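Local coordinates for major royal jelly protein 1 (Apis mellifera, PDB 5YYL) that is the most abundant protein of royal jelly, probably nourishing developing larvae, and binds the sterol 24-methylenecholesterol, at residues I33-K38 with D74-T79. Residues are numbered along the deposited sequence; the frame is centred on the assembly and turned at random.
Sequences ILHEWK and DKIFVT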
loop_
_atom_site.group_PDB
_atom_site.type_symbol
_atom_site.label_atom_id
_atom_site.label_comp_id
_atom_site.label_asym_id
_atom_site.label_seq_id
_atom_site.Cartn_x
_atom_site.Cartn_y
_atom_site.Cartn_z
ATOM N N ILE A 33 -0.428 -4.541 31.947
ATOM C CA ILE A 33 -1.629 -3.786 32.228
ATOM C C ILE A 33 -2.155 -3.143 30.962
ATOM O O ILE A 33 -1.408 -2.554 30.206
ATOM C CB ILE A 33 -1.358 -2.748 33.325
ATOM C CG1 ILE A 33 -1.358 -3.457 34.690
ATOM C CG2 ILE A 33 -2.399 -1.659 33.285
ATOM C CD1 ILE A 33 -0.353 -2.921 35.695
ATOM N N LEU A 34 -3.459 -3.289 30.770
ATOM C CA LEU A 34 -4.217 -2.675 29.692
ATOM C C LEU A 34 -4.912 -1.409 30.210
ATOM O O LEU A 34 -4.971 -0.410 29.504
ATOM C CB LEU A 34 -5.240 -3.681 29.188
ATOM C CG LEU A 34 -5.991 -3.386 27.907
ATOM C CD1 LEU A 34 -5.061 -3.342 26.722
ATOM C CD2 LEU A 34 -7.083 -4.401 27.659
ATOM N N HIS A 35 -5.463 -1.467 31.428
ATOM C CA HIS A 35 -6.090 -0.311 32.087
ATOM C C HIS A 35 -5.924 -0.427 33.585
ATOM O O HIS A 35 -6.016 -1.516 34.146
ATOM C CB HIS A 35 -7.581 -0.220 31.776
ATOM C CG HIS A 35 -7.881 -0.015 30.328
ATOM N ND1 HIS A 35 -7.563 1.144 29.657
ATOM C CD2 HIS A 35 -8.449 -0.834 29.412
ATOM C CE1 HIS A 35 -7.936 1.035 28.394
ATOM N NE2 HIS A 35 -8.477 -0.157 28.219
ATOM N N GLU A 36 -5.682 0.716 34.221
ATOM C CA GLU A 36 -5.524 0.807 35.662
ATOM C C GLU A 36 -6.480 1.839 36.198
ATOM O O GLU A 36 -6.880 2.759 35.487
ATOM C CB GLU A 36 -4.117 1.250 36.004
ATOM C CG GLU A 36 -3.189 0.120 36.372
ATOM C CD GLU A 36 -1.753 0.583 36.585
ATOM O OE1 GLU A 36 -1.421 1.735 36.234
ATOM O OE2 GLU A 36 -0.940 -0.229 37.082
ATOM N N TRP A 37 -6.833 1.676 37.466
ATOM C CA TRP A 37 -7.613 2.663 38.172
ATOM C C TRP A 37 -7.152 2.773 39.605
ATOM O O TRP A 37 -6.797 1.775 40.241
ATOM C CB TRP A 37 -9.067 2.287 38.186
ATOM C CG TRP A 37 -9.787 2.426 36.914
ATOM C CD1 TRP A 37 -10.483 3.509 36.477
ATOM C CD2 TRP A 37 -9.973 1.408 35.934
ATOM N NE1 TRP A 37 -11.080 3.240 35.270
ATOM C CE2 TRP A 37 -10.785 1.954 34.912
ATOM C CE3 TRP A 37 -9.534 0.084 35.815
ATOM C CZ2 TRP A 37 -11.164 1.221 33.786
ATOM C CZ3 TRP A 37 -9.916 -0.642 34.697
ATOM C CH2 TRP A 37 -10.722 -0.072 33.698
ATOM N N LYS A 38 -7.146 4.011 40.092
ATOM C CA LYS A 38 -7.094 4.290 41.520
ATOM C C LYS A 38 -8.521 4.208 42.045
ATOM O O LYS A 38 -8.751 3.690 43.130
ATOM C CB LYS A 38 -6.486 5.663 41.783
ATOM C CG LYS A 38 -5.067 5.788 41.261
ATOM C CD LYS A 38 -4.391 7.077 41.712
ATOM C CE LYS A 38 -2.872 6.980 41.637
ATOM N NZ LYS A 38 -2.164 7.896 42.584
ATOM N N ASP A 74 -14.082 -2.459 19.777
ATOM C CA ASP A 74 -13.414 -1.357 20.503
ATOM C C ASP A 74 -13.889 -1.165 21.947
ATOM O O ASP A 74 -13.288 -0.386 22.691
ATOM C CB ASP A 74 -13.534 -0.025 19.734
ATOM C CG ASP A 74 -14.963 0.301 19.301
ATOM O OD1 ASP A 74 -15.848 -0.593 19.330
ATOM O OD2 ASP A 74 -15.192 1.470 18.943
ATOM N N LYS A 75 -14.939 -1.895 22.336
ATOM C CA LYS A 75 -15.541 -1.774 23.657
ATOM C C LYS A 75 -14.865 -2.714 24.652
ATOM O O LYS A 75 -14.603 -3.865 24.334
ATOM C CB LYS A 75 -17.042 -2.079 23.569
ATOM C CG LYS A 75 -17.789 -1.194 22.582
ATOM C CD LYS A 75 -19.207 -1.697 22.304
ATOM C CE LYS A 75 -19.809 -1.069 21.043
ATOM N NZ LYS A 75 -19.743 0.429 21.036
ATOM N N ILE A 76 -14.551 -2.189 25.833
ATOM C CA ILE A 76 -14.159 -2.975 26.992
ATOM C C ILE A 76 -15.262 -2.747 28.016
ATOM O O ILE A 76 -15.416 -1.633 28.498
ATOM C CB ILE A 76 -12.819 -2.478 27.600
ATOM C CG1 ILE A 76 -11.642 -2.666 26.638
ATOM C CG2 ILE A 76 -12.530 -3.163 28.931
ATOM C CD1 ILE A 76 -11.200 -4.097 26.418
ATOM N N PHE A 77 -16.027 -3.787 28.353
ATOM C CA PHE A 77 -17.098 -3.671 29.353
ATOM C C PHE A 77 -16.532 -3.752 30.757
ATOM O O PHE A 77 -15.563 -4.444 30.987
ATOM C CB PHE A 77 -18.185 -4.709 29.120
ATOM C CG PHE A 77 -18.917 -4.502 27.829
ATOM C CD1 PHE A 77 -19.957 -3.564 27.733
ATOM C CD2 PHE A 77 -18.549 -5.194 26.684
ATOM C CE1 PHE A 77 -20.617 -3.350 26.531
ATOM C CE2 PHE A 77 -19.224 -4.998 25.477
ATOM C CZ PHE A 77 -20.262 -4.075 25.405
ATOM N N VAL A 78 -17.101 -2.991 31.678
ATOM C CA VAL A 78 -16.727 -3.044 33.091
ATOM C C VAL A 78 -18.010 -2.948 33.886
ATOM O O VAL A 78 -18.730 -1.965 33.743
ATOM C CB VAL A 78 -15.800 -1.881 33.488
ATOM C CG1 VAL A 78 -15.474 -1.941 34.976
ATOM C CG2 VAL A 78 -14.516 -1.910 32.656
ATOM N N THR A 79 -18.321 -3.969 34.687
ATOM C CA THR A 79 -19.560 -3.976 35.470
ATOM C C THR A 79 -19.263 -3.632 36.910
ATOM O O THR A 79 -18.258 -4.067 37.459
ATOM C CB THR A 79 -20.336 -5.296 35.430
ATOM O OG1 THR A 79 -19.675 -6.279 36.234
ATOM C CG2 THR A 79 -20.510 -5.781 34.032
#
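Trp37 gives its indole NE1 to the backbone carbonyl of Pro102 in a hydrogen bond, while the six-membered part of the ring reaches Val78. There CH2 of Trp37 comes to 4.3 Å from CG2 of Val78. The valine sends CG1 anti to its backbone nitrogen (chi1 178°), and the other methyl makes the closest approach to the indole. This is a worked example of how two sheets pack through side chains alone: the backbones stay well apart, with the CA atoms of His35 and Ile76, the nearest pair, 9.9 Å from each other.

Ile76 serves two partners with different parts of one branch. Its CG1 lies 4.3 Å from NE2 of the His35 imidazole, while CD1 sits 4.3 Å from CD2 of Leu34; with chi2 at -71° the chain bends beyond CG1, carrying CD1 to the leucine. In a regular strand consecutive residues alternate; here Leu34 and His35 both point toward 74-79, consistent with the classic beta bulge they form opposite Ile402, where the chain also turns a corner. After the bulge the normal alternation returns, and Trp37 again faces 74-79.

The contact joins two sheets, probably neighbouring blades of the beta-propeller expected for this family. Strand 33-37, from near the N-terminus, pairs antiparallel with 400-406 from the far end of the chain, whereas 75-81 belongs to the antiparallel sheet running from 65-72 to 102-106. Ile93 of strand 90-94 touches His35, Trp37 and Ile76, and Ile402 of strand 400-406 touches both Trp37 and Ile76, so neighbouring strands from both sheets extend this largely apolar interface.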